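Local coordinates for spindle pole body-associated protein VIK1 (Saccharomyces cerevisiae, PDB 2O0A) that binds microtubules through a kinesin-like motor homology domain without a nucleotide site, and recruits and anchors its partner, the minus-end-directed motor Kar3, at residues 24-28 and 286-291; 94-100 and 263-269; 107-111 and 223-229; 234-238 and 278-282; 237-241 and 255-259. All blocks are in the same frame, centred on the assembly; numbering follows the deposited sequence.

Interaction 1 of 5, residues 24-28 and 286-291; sequences GTMRC and VQTQLC
M26 and C291 share the one clear hydrogen bond between residues 24-28 and 286-291. The backbone N of M26 donates to SG of C291 at 3.1 Å, with an N-H...S angle of 159°. The same sulfur also packs on CB of M26, at 3.6 Å.

Helix 4-23, probably the end of the kinesin-14-type neck, stops at G24 in a Schellman motif. The chain then enters strand 27-32 of the central sheet of the motor homology domain. The end of helix 276-289 lies against this junction.

The apolar contacts centre on M26. Its CG stands anti to the backbone N (chi1 175°), which carries the chain toward the helix. CG then meets CG1 of V286 at 3.8 Å, the methionine roughly perpendicular to the valine. Bends at chi2 and chi3 bring CE to CB of L290, at 4.0 Å. V286 also borders C28 and packs on F266 of the adjoining strand 265-270.

The amide arm of Q287 packs on C28. CB of C28 touches both CG and CD of Q287, each at 3.4 Å, and SG lies 3.7 Å from NE2. NE2 is hydrogen-bonded to O of K60 and O of S283.

Interaction 2 of 5, residues 94-100 and 263-269; sequences FNLISLS and KSFFLLN. With EDO (1,2-ethanediol), chain B.
I97 and L99 exchange backbone hydrogen bonds with F265, L267 and N269. These are adjacent parallel strands in the central sheet of the kinesin-like motor homology domain. L99 N to L267 O is nearly straight (2.8 Å, 175°). I97 N binds F265 O, and L267 N returns to I97 O. L99 O takes two donors, N269 N at 2.8 Å and N269 ND2 at 3.1 Å, the second from above the carbonyl plane. N269 OD1 accepts from an ethanediol, probably from the crystallisation liquor.

At the other end the bond from N95 N to K263 O is weak. The N95 side chain adds two: ND2 to S264 OG at 2.9 Å, and F265 N to OD1 at 3.2 Å. Its chi1 of 71° turns the amide toward S264 and F265.

L96 CD1 meets F265 CD2 at 3.5 Å. On the opposite face, I97 CD1 makes an off-centre CH-pi contact 4.2 Å from the F266 ring centroid. Asparagines thus reinforce both ends: N269 doubles the grip on L99 O, and N95 supplements a weak backbone bond.

Interaction 3 of 5, residues 107-111 and 223-229; sequences LRESL and FYFIELN
E227 OE2 is gripped by two side chains, R108 and N229. NH2 of R108 donates to it at 3.0 Å, and ND2 of N229 at 3.2 Å. Both arrive from the same face of the carboxylate plane. The other oxygen, OE1, takes NE of R108 at 2.9 Å. That bond is nearly straight (168°) and uses the syn lone pair. R108 therefore holds E227 side-on, with one nitrogen to each oxygen. A bend at chi3 (-50°) turns the guanidinium to the carboxylate, and their planes lie 57° apart. The bridge is buried, and R108 has more partners: NH2 pairs with D188, which also binds N229 ND2, while NH1 donates to the carbonyls of F185 and C187. Two bonds to the carboxylate and this outer ring of acceptors probably fix the rotation of the guanidinium.

Beside the salt bridge the contact is apolar. CD2 of L111 rests on one face of the F225 ring, 3.6 Å from its centroid, in a CH-pi contact. The same methyl comes to the edge of the F223 ring, 3.9 Å from CE2. L107 CD2 meets the F225 edge at CZ, at 4.2 Å.

Helix 105-116 thus lies on the central sheet; its segment 107-111 runs almost antiparallel to 223-228. Helix 72-89 flanks it, with F76 against L111. F225 also touches L96 and S98 of the neighbouring strand 94-99.

Interaction 4 of 5, residues 234-238 and 278-282; sequences IEQFD and KLLTI
Helices 231-243 and 276-289 pack side by side on one face of the central sheet of the kinesin-like motor homology domain. I282 carries most of the contact between residues 234-238 and 278-282. The two short segments run in roughly the same direction, 30° apart, with axes 11.3 Å from each other at closest approach.

I282 enters between I234, F237 and D238. Its CG2 comes to the edge of the F237 ring, 3.7 Å from CE2. Its CG1 lies 3.8 Å from OD1 of D238, whose other oxygen pairs with K243. Nearer the sheet, CD1 of I234 meets CD1 of L279 at 4.0 Å. T101 borders both.

At the outer margin E235 and K278 come together. OE2 of E235 is 3.7 Å from CE of K278 but 4.9 Å from its NZ. The opposite charges are therefore near without forming a salt bridge. The tightest spot is apolar: CD1 of I282 presses to 3.3 Å from CG2 of I234, closer than usual for two methyl groups.

Interaction 5 of 5, residues 237-241 and 255-259; sequences FDKSI and LKKLI
I241 points its CD1 into the surface of helix 250-261. This methyl lies 3.5 Å from CG of K256, 3.8 Å from CB of L255 and 4.0 Å from CD1 of I259. I241 and I259 meet tip to tip, while K256 runs alongside I241, pointing the opposite way. Deeper in, CD1 of L255 touches CD1 of the F237 ring at 3.8 Å. CD1 of I259 comes near the edge of the same ring.

At the outer margin a water donates to O of S240 at 2.7 Å and accepts from NZ of K256 at 2.9 Å. The lysine chain is extended until a bend at chi4 (-69°), and its CE lies 3.3 Å from that carbonyl O.

Further out, L290 touches both I241 and I259, and L228 of the sheet lies against F237. Helix 231-243 has a wider pi-type turn at 239-241. The two short segments cross at -74°. The contact joins successive helices 231-243 and 250-261 on one face of the central sheet of the kinesin-like motor fold.

In the fold
Interactions 2 and 3 form the centre of the fold. Their centres are about 8 Å apart, and strands 94-99 and 221-228 are neighbours in the central sheet. Interaction 3 adds helix 105-116 on one face. Interactions 4 and 5, centres about 11 Å apart, share F237 and D238 and join three helices on the other face. The centre of interaction 1 lies about 12 Å from that of interaction 2, and strands 27-32 and 265-270 pair there. Along the chain, interaction 1 spans all the others. Interaction 3 falls within interaction 2; 4 and 5 follow 3, and 2 and 4 alternate. The end of helix 4-23 thus meets the last helix on one kinesin-like core.

Interaction 1 of 5, residues 24-28 and 286-291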
# COMPACT_ATOMS: atom_id res chain seq x y z
N GLY A 24 16.91 -6.42 -6.09
CA GLY A 24 16.00 -5.74 -7.01
C GLY A 24 14.62 -6.36 -7.01
O GLY A 24 13.91 -6.35 -8.02
N THR A 25 14.24 -6.89 -5.84
CA THR A 25 13.01 -7.64 -5.66
C THR A 25 11.81 -6.70 -5.58
O THR A 25 11.90 -5.62 -5.00
CB THR A 25 13.06 -8.46 -4.34
OG1 THR A 25 14.35 -9.06 -4.19
CG2 THR A 25 12.01 -9.55 -4.37
N MET A 26 10.69 -7.12 -6.18
CA MET A 26 9.44 -6.38 -6.07
C MET A 26 8.78 -6.73 -4.74
O MET A 26 8.47 -7.90 -4.48
CB MET A 26 8.51 -6.69 -7.25
CG MET A 26 7.14 -6.04 -7.14
SD MET A 26 7.25 -4.24 -7.06
CE MET A 26 7.73 -3.87 -8.74
N ARG A 27 8.58 -5.72 -3.89
CA ARG A 27 8.05 -5.94 -2.55
C ARG A 27 6.60 -6.41 -2.59
O ARG A 27 5.74 -5.80 -3.22
CB ARG A 27 8.13 -4.64 -1.74
CG ARG A 27 9.51 -4.33 -1.24
CD ARG A 27 9.58 -2.91 -0.68
NE ARG A 27 10.93 -2.63 -0.20
CZ ARG A 27 11.94 -2.25 -0.97
NH1 ARG A 27 11.78 -2.12 -2.28
NH2 ARG A 27 13.13 -2.01 -0.43
N CYS A 28 6.36 -7.54 -1.91
CA CYS A 28 5.02 -8.12 -1.81
C CYS A 28 4.88 -8.80 -0.45
O CYS A 28 5.60 -9.75 -0.12
CB CYS A 28 4.76 -9.09 -2.95
SG CYS A 28 3.07 -9.70 -3.04
N VAL A 286 2.89 -10.68 -9.24
CA VAL A 286 3.53 -9.46 -8.78
C VAL A 286 5.04 -9.64 -8.65
O VAL A 286 5.82 -8.78 -9.08
CB VAL A 286 2.93 -8.99 -7.42
CG1 VAL A 286 3.84 -7.95 -6.73
CG2 VAL A 286 1.53 -8.44 -7.63
N GLN A 287 5.44 -10.77 -8.08
CA GLN A 287 6.84 -11.02 -7.72
C GLN A 287 7.67 -11.68 -8.83
O GLN A 287 8.88 -11.86 -8.66
CB GLN A 287 6.91 -11.85 -6.43
CG GLN A 287 6.29 -11.13 -5.23
CD GLN A 287 6.24 -12.00 -3.99
OE1 GLN A 287 7.18 -12.01 -3.19
NE2 GLN A 287 5.13 -12.71 -3.80
N THR A 288 7.03 -12.04 -9.94
CA THR A 288 7.75 -12.68 -11.06
C THR A 288 7.67 -11.93 -12.40
O THR A 288 8.57 -12.06 -13.24
CB THR A 288 7.33 -14.18 -11.27
OG1 THR A 288 5.93 -14.28 -11.57
CG2 THR A 288 7.64 -15.02 -10.04
N GLN A 289 6.62 -11.15 -12.58
CA GLN A 289 6.36 -10.51 -13.87
C GLN A 289 6.65 -9.00 -13.88
O GLN A 289 6.49 -8.34 -14.91
CB GLN A 289 4.93 -10.79 -14.33
CG GLN A 289 4.62 -12.27 -14.52
CD GLN A 289 3.39 -12.51 -15.38
OE1 GLN A 289 3.19 -11.87 -16.41
NE2 GLN A 289 2.55 -13.45 -14.95
N LEU A 290 7.07 -8.48 -12.73
CA LEU A 290 7.41 -7.06 -12.60
C LEU A 290 8.88 -6.88 -12.19
O LEU A 290 9.65 -6.24 -12.90
CB LEU A 290 6.48 -6.35 -11.60
CG LEU A 290 4.94 -6.45 -11.74
CD1 LEU A 290 4.26 -5.86 -10.51
CD2 LEU A 290 4.40 -5.78 -13.01
N CYS A 291 9.27 -7.46 -11.05
CA CYS A 291 10.64 -7.37 -10.55
C CYS A 291 11.60 -6.71 -11.55
O CYS A 291 12.50 -5.97 -11.16
CB CYS A 291 11.17 -8.75 -10.15
SG CYS A 291 10.77 -9.27 -8.47

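Interaction 2 of 5, residues 94-100 and 263-269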
# COMPACT_ATOMS: atom_id res chain seq x y z
N PHE A 94 7.25 7.07 -4.34
CA PHE A 94 7.00 5.70 -3.93
C PHE A 94 5.54 5.42 -3.67
O PHE A 94 4.72 6.32 -3.68
CB PHE A 94 7.88 5.30 -2.72
CG PHE A 94 7.57 6.02 -1.42
CD1 PHE A 94 7.13 5.30 -0.32
CD2 PHE A 94 7.80 7.41 -1.26
CE1 PHE A 94 6.87 5.91 0.90
CE2 PHE A 94 7.57 8.04 -0.03
CZ PHE A 94 7.10 7.28 1.06
N ASN A 95 5.23 4.16 -3.43
CA ASN A 95 3.83 3.79 -3.27
C ASN A 95 3.61 2.67 -2.28
O ASN A 95 4.54 1.98 -1.86
CB ASN A 95 3.18 3.47 -4.63
CG ASN A 95 3.66 2.17 -5.23
OD1 ASN A 95 3.54 1.10 -4.63
ND2 ASN A 95 4.20 2.25 -6.46
N LEU A 96 2.34 2.55 -1.89
CA LEU A 96 1.83 1.39 -1.17
C LEU A 96 0.57 0.98 -1.89
O LEU A 96 -0.39 1.75 -1.96
CB LEU A 96 1.54 1.77 0.30
CG LEU A 96 0.82 0.74 1.16
CD1 LEU A 96 1.54 -0.61 1.14
CD2 LEU A 96 0.63 1.24 2.61
N ILE A 97 0.59 -0.21 -2.49
CA ILE A 97 -0.55 -0.71 -3.25
C ILE A 97 -1.19 -1.83 -2.44
O ILE A 97 -0.60 -2.90 -2.28
CB ILE A 97 -0.11 -1.20 -4.66
CG1 ILE A 97 0.43 -0.00 -5.44
CG2 ILE A 97 -1.32 -1.86 -5.40
CD1 ILE A 97 1.21 -0.36 -6.70
N SER A 98 -2.38 -1.54 -1.89
CA SER A 98 -3.04 -2.42 -0.94
C SER A 98 -4.23 -3.13 -1.60
O SER A 98 -5.13 -2.46 -2.11
CB SER A 98 -3.47 -1.64 0.30
OG SER A 98 -4.10 -2.51 1.24
N LEU A 99 -4.19 -4.46 -1.59
CA LEU A 99 -5.28 -5.30 -2.12
C LEU A 99 -6.05 -5.90 -0.97
O LEU A 99 -5.47 -6.51 -0.05
CB LEU A 99 -4.69 -6.43 -2.98
CG LEU A 99 -4.25 -6.10 -4.41
CD1 LEU A 99 -3.16 -5.06 -4.46
CD2 LEU A 99 -3.80 -7.36 -5.14
N SER A 100 -7.37 -5.73 -1.02
CA SER A 100 -8.27 -6.18 0.05
C SER A 100 -9.52 -6.68 -0.62
O SER A 100 -9.84 -6.26 -1.72
CB SER A 100 -8.63 -5.03 0.96
OG SER A 100 -7.50 -4.60 1.75
N LYS A 263 8.89 3.65 -6.64
CA LYS A 263 9.19 2.47 -5.85
C LYS A 263 7.87 1.91 -5.35
O LYS A 263 7.01 2.67 -4.92
CB LYS A 263 10.06 2.81 -4.64
CG LYS A 263 11.44 3.36 -4.95
CD LYS A 263 12.36 2.27 -5.45
CE LYS A 263 12.94 1.43 -4.33
NZ LYS A 263 13.86 0.37 -4.87
N SER A 264 7.73 0.59 -5.40
CA SER A 264 6.47 -0.08 -5.03
C SER A 264 6.54 -0.98 -3.80
O SER A 264 7.56 -1.59 -3.47
CB SER A 264 5.92 -0.92 -6.20
OG SER A 264 5.65 -0.14 -7.35
N PHE A 265 5.40 -1.09 -3.14
CA PHE A 265 5.24 -2.01 -2.02
C PHE A 265 3.83 -2.57 -2.15
O PHE A 265 2.85 -1.85 -1.93
CB PHE A 265 5.38 -1.21 -0.71
CG PHE A 265 5.41 -2.03 0.56
CD1 PHE A 265 6.53 -1.98 1.41
CD2 PHE A 265 4.29 -2.78 0.99
CE1 PHE A 265 6.56 -2.67 2.63
CE2 PHE A 265 4.33 -3.49 2.20
CZ PHE A 265 5.47 -3.42 3.03
N PHE A 266 3.72 -3.85 -2.50
CA PHE A 266 2.39 -4.48 -2.59
C PHE A 266 2.04 -5.11 -1.26
O PHE A 266 2.85 -5.83 -0.67
CB PHE A 266 2.36 -5.53 -3.71
CG PHE A 266 2.34 -4.94 -5.09
CD1 PHE A 266 1.13 -4.75 -5.76
CD2 PHE A 266 3.53 -4.54 -5.72
CE1 PHE A 266 1.12 -4.20 -7.06
CE2 PHE A 266 3.51 -3.99 -7.02
CZ PHE A 266 2.31 -3.82 -7.67
N LEU A 267 0.82 -4.86 -0.81
CA LEU A 267 0.31 -5.38 0.44
C LEU A 267 -0.96 -6.18 0.14
O LEU A 267 -1.93 -5.63 -0.38
CB LEU A 267 0.01 -4.23 1.42
CG LEU A 267 -0.50 -4.69 2.79
CD1 LEU A 267 0.54 -5.54 3.53
CD2 LEU A 267 -0.94 -3.49 3.66
N LEU A 268 -0.93 -7.48 0.42
CA LEU A 268 -2.09 -8.33 0.16
C LEU A 268 -2.75 -8.67 1.48
O LEU A 268 -2.16 -9.33 2.32
CB LEU A 268 -1.69 -9.58 -0.63
CG LEU A 268 -1.64 -9.29 -2.14
CD1 LEU A 268 -0.52 -8.31 -2.52
CD2 LEU A 268 -1.46 -10.56 -2.92
N ASN A 269 -3.97 -8.17 1.66
CA ASN A 269 -4.69 -8.37 2.91
C ASN A 269 -5.58 -9.59 2.78
O ASN A 269 -6.58 -9.56 2.06
CB ASN A 269 -5.52 -7.13 3.27
CG ASN A 269 -4.64 -5.91 3.51
OD1 ASN A 269 -4.05 -5.76 4.58
ND2 ASN A 269 -4.55 -5.04 2.50
C1 EDO B . -5.16 -7.64 7.27
O1 EDO B . -5.53 -6.27 7.13
C2 EDO B . -6.37 -8.51 6.91
O2 EDO B . -7.57 -7.74 7.08

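Interaction 3 of 5, residues 107-111 and 223-229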
# COMPACT_ATOMS: atom_id res chain seq x y z
N LEU A 107 -7.10 0.65 7.81
CA LEU A 107 -5.73 0.69 7.29
C LEU A 107 -5.39 2.09 6.80
O LEU A 107 -4.30 2.62 7.08
CB LEU A 107 -5.52 -0.34 6.18
CG LEU A 107 -4.06 -0.50 5.76
CD1 LEU A 107 -3.22 -1.25 6.85
CD2 LEU A 107 -3.96 -1.22 4.42
N ARG A 108 -6.34 2.69 6.09
CA ARG A 108 -6.22 4.06 5.62
C ARG A 108 -6.02 5.05 6.77
O ARG A 108 -5.12 5.89 6.74
CB ARG A 108 -7.45 4.42 4.77
CG ARG A 108 -7.33 5.77 4.09
CD ARG A 108 -8.68 6.22 3.54
NE ARG A 108 -9.28 5.16 2.76
CZ ARG A 108 -10.51 4.67 2.89
NH1 ARG A 108 -11.41 5.18 3.74
NH2 ARG A 108 -10.88 3.68 2.11
N GLU A 109 -6.85 4.90 7.81
CA GLU A 109 -6.79 5.70 9.03
C GLU A 109 -5.40 5.57 9.67
O GLU A 109 -4.75 6.57 9.99
CB GLU A 109 -7.85 5.16 9.98
CG GLU A 109 -7.99 5.86 11.31
CD GLU A 109 -9.15 5.29 12.12
OE1 GLU A 109 -9.15 4.07 12.40
OE2 GLU A 109 -10.05 6.07 12.48
N SER A 110 -4.95 4.33 9.82
CA SER A 110 -3.66 4.05 10.44
C SER A 110 -2.50 4.63 9.64
O SER A 110 -1.54 5.14 10.22
CB SER A 110 -3.47 2.55 10.65
OG SER A 110 -4.39 2.11 11.65
N LEU A 111 -2.63 4.58 8.32
CA LEU A 111 -1.60 5.12 7.45
C LEU A 111 -1.44 6.61 7.71
O LEU A 111 -0.34 7.11 7.91
CB LEU A 111 -1.95 4.89 5.98
CG LEU A 111 -1.03 5.56 4.95
CD1 LEU A 111 0.42 5.07 5.06
CD2 LEU A 111 -1.57 5.32 3.57
N PHE A 223 4.16 10.32 -2.53
CA PHE A 223 3.76 8.99 -2.09
C PHE A 223 2.33 8.71 -2.54
O PHE A 223 1.46 9.56 -2.39
CB PHE A 223 3.84 8.93 -0.56
CG PHE A 223 3.12 7.73 0.02
CD1 PHE A 223 3.61 6.45 -0.22
CD2 PHE A 223 1.97 7.89 0.80
CE1 PHE A 223 2.96 5.33 0.27
CE2 PHE A 223 1.29 6.77 1.31
CZ PHE A 223 1.79 5.48 1.05
N TYR A 224 2.09 7.50 -3.08
CA TYR A 224 0.75 7.12 -3.54
C TYR A 224 0.29 5.90 -2.79
O TYR A 224 0.97 4.88 -2.81
CB TYR A 224 0.74 6.82 -5.05
CG TYR A 224 1.30 7.94 -5.88
CD1 TYR A 224 0.45 8.86 -6.50
CD2 TYR A 224 2.68 8.06 -6.06
CE1 TYR A 224 0.97 9.90 -7.27
CE2 TYR A 224 3.20 9.10 -6.83
CZ TYR A 224 2.35 10.00 -7.42
OH TYR A 224 2.87 11.02 -8.20
N PHE A 225 -0.88 6.01 -2.16
CA PHE A 225 -1.54 4.87 -1.53
C PHE A 225 -2.70 4.45 -2.40
O PHE A 225 -3.67 5.21 -2.59
CB PHE A 225 -2.00 5.27 -0.13
CG PHE A 225 -2.76 4.20 0.61
CD1 PHE A 225 -2.25 2.93 0.76
CD2 PHE A 225 -3.98 4.52 1.22
CE1 PHE A 225 -2.96 1.95 1.48
CE2 PHE A 225 -4.69 3.55 1.94
CZ PHE A 225 -4.17 2.26 2.08
N ILE A 226 -2.59 3.26 -2.96
CA ILE A 226 -3.59 2.73 -3.89
C ILE A 226 -4.41 1.68 -3.15
O ILE A 226 -3.86 0.77 -2.55
CB ILE A 226 -2.91 2.11 -5.13
CG1 ILE A 226 -2.08 3.16 -5.87
CG2 ILE A 226 -3.95 1.41 -6.01
CD1 ILE A 226 -2.87 4.37 -6.37
N GLU A 227 -5.75 1.83 -3.18
CA GLU A 227 -6.63 0.87 -2.55
C GLU A 227 -7.42 0.13 -3.62
O GLU A 227 -8.20 0.74 -4.36
CB GLU A 227 -7.57 1.54 -1.55
CG GLU A 227 -6.85 2.04 -0.31
CD GLU A 227 -7.78 2.84 0.59
OE1 GLU A 227 -7.90 4.06 0.40
OE2 GLU A 227 -8.35 2.24 1.51
N LEU A 228 -7.21 -1.17 -3.68
CA LEU A 228 -8.02 -2.04 -4.53
C LEU A 228 -8.74 -2.97 -3.57
O LEU A 228 -8.20 -3.98 -3.18
CB LEU A 228 -7.12 -2.80 -5.50
CG LEU A 228 -6.43 -1.95 -6.57
CD1 LEU A 228 -5.23 -2.65 -7.13
CD2 LEU A 228 -7.44 -1.54 -7.66
N ASN A 229 -9.95 -2.59 -3.17
CA ASN A 229 -10.53 -3.15 -1.93
C ASN A 229 -11.73 -4.07 -2.13
O ASN A 229 -12.48 -4.34 -1.18
CB ASN A 229 -10.85 -2.04 -0.91
CG ASN A 229 -9.59 -1.38 -0.29
OD1 ASN A 229 -8.44 -1.74 -0.60
ND2 ASN A 229 -9.83 -0.41 0.59

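Interaction 4 of 5, residues 234-238 and 278-282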
# COMPACT_ATOMS: atom_id res chain seq x y z
N ILE A 234 -9.45 -5.86 -7.86
CA ILE A 234 -8.20 -6.62 -7.90
C ILE A 234 -8.01 -7.33 -9.24
O ILE A 234 -6.90 -7.42 -9.76
CB ILE A 234 -8.14 -7.62 -6.73
CG1 ILE A 234 -8.02 -6.87 -5.40
CG2 ILE A 234 -6.98 -8.59 -6.91
CD1 ILE A 234 -8.38 -7.70 -4.19
N GLU A 235 -9.11 -7.86 -9.77
CA GLU A 235 -9.10 -8.56 -11.04
C GLU A 235 -8.85 -7.62 -12.21
O GLU A 235 -8.16 -7.99 -13.17
CB GLU A 235 -10.41 -9.31 -11.25
CG GLU A 235 -10.55 -10.51 -10.36
CD GLU A 235 -11.91 -11.17 -10.50
OE1 GLU A 235 -12.87 -10.50 -10.95
OE2 GLU A 235 -12.02 -12.36 -10.14
N GLN A 236 -9.38 -6.41 -12.10
CA GLN A 236 -9.11 -5.36 -13.09
C GLN A 236 -7.62 -5.03 -13.10
O GLN A 236 -7.01 -4.93 -14.17
CB GLN A 236 -9.97 -4.12 -12.81
CG GLN A 236 -10.21 -3.25 -14.04
CD GLN A 236 -11.34 -2.25 -13.84
OE1 GLN A 236 -11.21 -1.08 -14.20
NE2 GLN A 236 -12.45 -2.71 -13.28
N PHE A 237 -7.01 -4.90 -11.92
CA PHE A 237 -5.57 -4.76 -11.81
C PHE A 237 -4.86 -5.92 -12.51
O PHE A 237 -3.95 -5.72 -13.32
CB PHE A 237 -5.16 -4.66 -10.33
CG PHE A 237 -3.74 -5.06 -10.03
CD1 PHE A 237 -2.66 -4.33 -10.52
CD2 PHE A 237 -3.48 -6.17 -9.22
CE1 PHE A 237 -1.35 -4.70 -10.22
CE2 PHE A 237 -2.18 -6.54 -8.91
CZ PHE A 237 -1.11 -5.81 -9.41
N ASP A 238 -5.28 -7.14 -12.20
CA ASP A 238 -4.63 -8.32 -12.77
C ASP A 238 -4.73 -8.34 -14.29
O ASP A 238 -3.74 -8.59 -14.97
CB ASP A 238 -5.26 -9.59 -12.20
CG ASP A 238 -4.57 -10.84 -12.70
OD1 ASP A 238 -3.44 -11.10 -12.25
OD2 ASP A 238 -5.16 -11.57 -13.54
N LYS A 278 -7.13 -16.78 -5.37
CA LYS A 278 -6.90 -15.79 -6.43
C LYS A 278 -5.84 -14.78 -6.02
O LYS A 278 -4.94 -14.46 -6.80
CB LYS A 278 -8.21 -15.08 -6.76
CG LYS A 278 -9.16 -15.92 -7.61
CD LYS A 278 -9.13 -15.48 -9.04
CE LYS A 278 -10.49 -15.70 -9.73
NZ LYS A 278 -10.91 -17.14 -9.74
N LEU A 279 -5.94 -14.30 -4.78
CA LEU A 279 -4.95 -13.35 -4.25
C LEU A 279 -3.56 -13.99 -4.14
O LEU A 279 -2.55 -13.34 -4.43
CB LEU A 279 -5.42 -12.71 -2.93
CG LEU A 279 -6.27 -11.42 -3.04
CD1 LEU A 279 -7.56 -11.60 -3.86
CD2 LEU A 279 -6.59 -10.78 -1.68
N LEU A 280 -3.49 -15.27 -3.77
CA LEU A 280 -2.20 -15.96 -3.80
C LEU A 280 -1.64 -16.03 -5.22
O LEU A 280 -0.48 -15.75 -5.44
CB LEU A 280 -2.31 -17.36 -3.17
CG LEU A 280 -2.61 -17.40 -1.67
CD1 LEU A 280 -2.98 -18.82 -1.27
CD2 LEU A 280 -1.41 -16.89 -0.86
N THR A 281 -2.49 -16.37 -6.19
CA THR A 281 -2.03 -16.38 -7.59
C THR A 281 -1.48 -15.02 -8.04
O THR A 281 -0.43 -14.94 -8.67
CB THR A 281 -3.16 -16.87 -8.52
OG1 THR A 281 -3.47 -18.22 -8.18
CG2 THR A 281 -2.72 -16.78 -10.00
N ILE A 282 -2.17 -13.96 -7.67
CA ILE A 282 -1.75 -12.61 -8.04
C ILE A 282 -0.42 -12.27 -7.38
O ILE A 282 0.45 -11.68 -8.02
CB ILE A 282 -2.85 -11.58 -7.71
CG1 ILE A 282 -4.05 -11.88 -8.61
CG2 ILE A 282 -2.34 -10.15 -7.93
CD1 ILE A 282 -5.29 -11.09 -8.31

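Interaction 5 of 5, residues 237-241 and 255-259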
# COMPACT_ATOMS: atom_id res chain seq x y z
N PHE A 237 -7.01 -4.90 -11.92
CA PHE A 237 -5.57 -4.76 -11.81
C PHE A 237 -4.86 -5.92 -12.51
O PHE A 237 -3.95 -5.72 -13.32
CB PHE A 237 -5.16 -4.66 -10.33
CG PHE A 237 -3.74 -5.06 -10.03
CD1 PHE A 237 -2.66 -4.33 -10.52
CD2 PHE A 237 -3.48 -6.17 -9.22
CE1 PHE A 237 -1.35 -4.70 -10.22
CE2 PHE A 237 -2.18 -6.54 -8.91
CZ PHE A 237 -1.11 -5.81 -9.41
N ASP A 238 -5.28 -7.14 -12.20
CA ASP A 238 -4.63 -8.32 -12.77
C ASP A 238 -4.73 -8.34 -14.29
O ASP A 238 -3.74 -8.59 -14.97
CB ASP A 238 -5.26 -9.59 -12.20
CG ASP A 238 -4.57 -10.84 -12.70
OD1 ASP A 238 -3.44 -11.10 -12.25
OD2 ASP A 238 -5.16 -11.57 -13.54
N LYS A 239 -5.94 -8.10 -14.80
CA LYS A 239 -6.21 -8.07 -16.24
C LYS A 239 -5.44 -6.96 -16.92
O LYS A 239 -4.76 -7.19 -17.93
CB LYS A 239 -7.70 -7.88 -16.51
CG LYS A 239 -8.44 -9.13 -16.95
CD LYS A 239 -9.88 -8.82 -17.30
CE LYS A 239 -10.70 -8.48 -16.07
NZ LYS A 239 -12.15 -8.38 -16.38
N SER A 240 -5.54 -5.75 -16.36
CA SER A 240 -4.95 -4.56 -16.97
C SER A 240 -3.42 -4.51 -16.89
O SER A 240 -2.80 -3.83 -17.70
CB SER A 240 -5.54 -3.29 -16.36
OG SER A 240 -4.92 -2.97 -15.12
N ILE A 241 -2.83 -5.21 -15.91
CA ILE A 241 -1.37 -5.25 -15.74
C ILE A 241 -0.70 -6.51 -16.30
O ILE A 241 0.29 -6.41 -17.03
CB ILE A 241 -0.94 -5.02 -14.25
CG1 ILE A 241 -1.26 -3.59 -13.77
CG2 ILE A 241 0.54 -5.39 -14.01
CD1 ILE A 241 -0.63 -2.46 -14.59
N LEU A 255 -1.82 2.53 -12.60
CA LEU A 255 -1.07 1.38 -12.09
C LEU A 255 0.22 1.16 -12.88
O LEU A 255 1.29 0.96 -12.31
CB LEU A 255 -1.95 0.14 -12.09
CG LEU A 255 -3.07 0.19 -11.04
CD1 LEU A 255 -4.12 -0.88 -11.32
CD2 LEU A 255 -2.46 0.02 -9.67
N LYS A 256 0.13 1.26 -14.20
CA LYS A 256 1.33 1.11 -15.02
C LYS A 256 2.35 2.18 -14.73
O LYS A 256 3.55 1.89 -14.67
CB LYS A 256 0.97 1.16 -16.50
CG LYS A 256 0.36 -0.11 -16.99
CD LYS A 256 -0.29 0.06 -18.36
CE LYS A 256 -0.99 -1.22 -18.76
NZ LYS A 256 -0.04 -2.33 -19.06
N LYS A 257 1.89 3.42 -14.56
CA LYS A 257 2.76 4.54 -14.25
C LYS A 257 3.45 4.36 -12.90
O LYS A 257 4.64 4.59 -12.77
CB LYS A 257 1.99 5.87 -14.26
CG LYS A 257 2.86 7.07 -13.90
CD LYS A 257 3.89 7.35 -14.98
CE LYS A 257 4.33 8.79 -14.95
NZ LYS A 257 5.11 9.10 -16.18
N LEU A 258 2.70 3.93 -11.88
CA LEU A 258 3.31 3.76 -10.57
C LEU A 258 4.33 2.63 -10.52
O LEU A 258 5.39 2.74 -9.92
CB LEU A 258 2.23 3.56 -9.52
CG LEU A 258 1.35 4.77 -9.26
CD1 LEU A 258 0.34 4.39 -8.20
CD2 LEU A 258 2.19 5.97 -8.81
N ILE A 259 3.99 1.52 -11.17
CA ILE A 259 4.88 0.36 -11.19
C ILE A 259 6.18 0.68 -11.93
O ILE A 259 7.27 0.30 -11.51
CB ILE A 259 4.17 -0.85 -11.81
CG1 ILE A 259 3.06 -1.34 -10.87
CG2 ILE A 259 5.18 -1.96 -12.19
CD1 ILE A 259 1.95 -2.17 -11.53
O HOH W 1 -2.12 -3.89 -20.30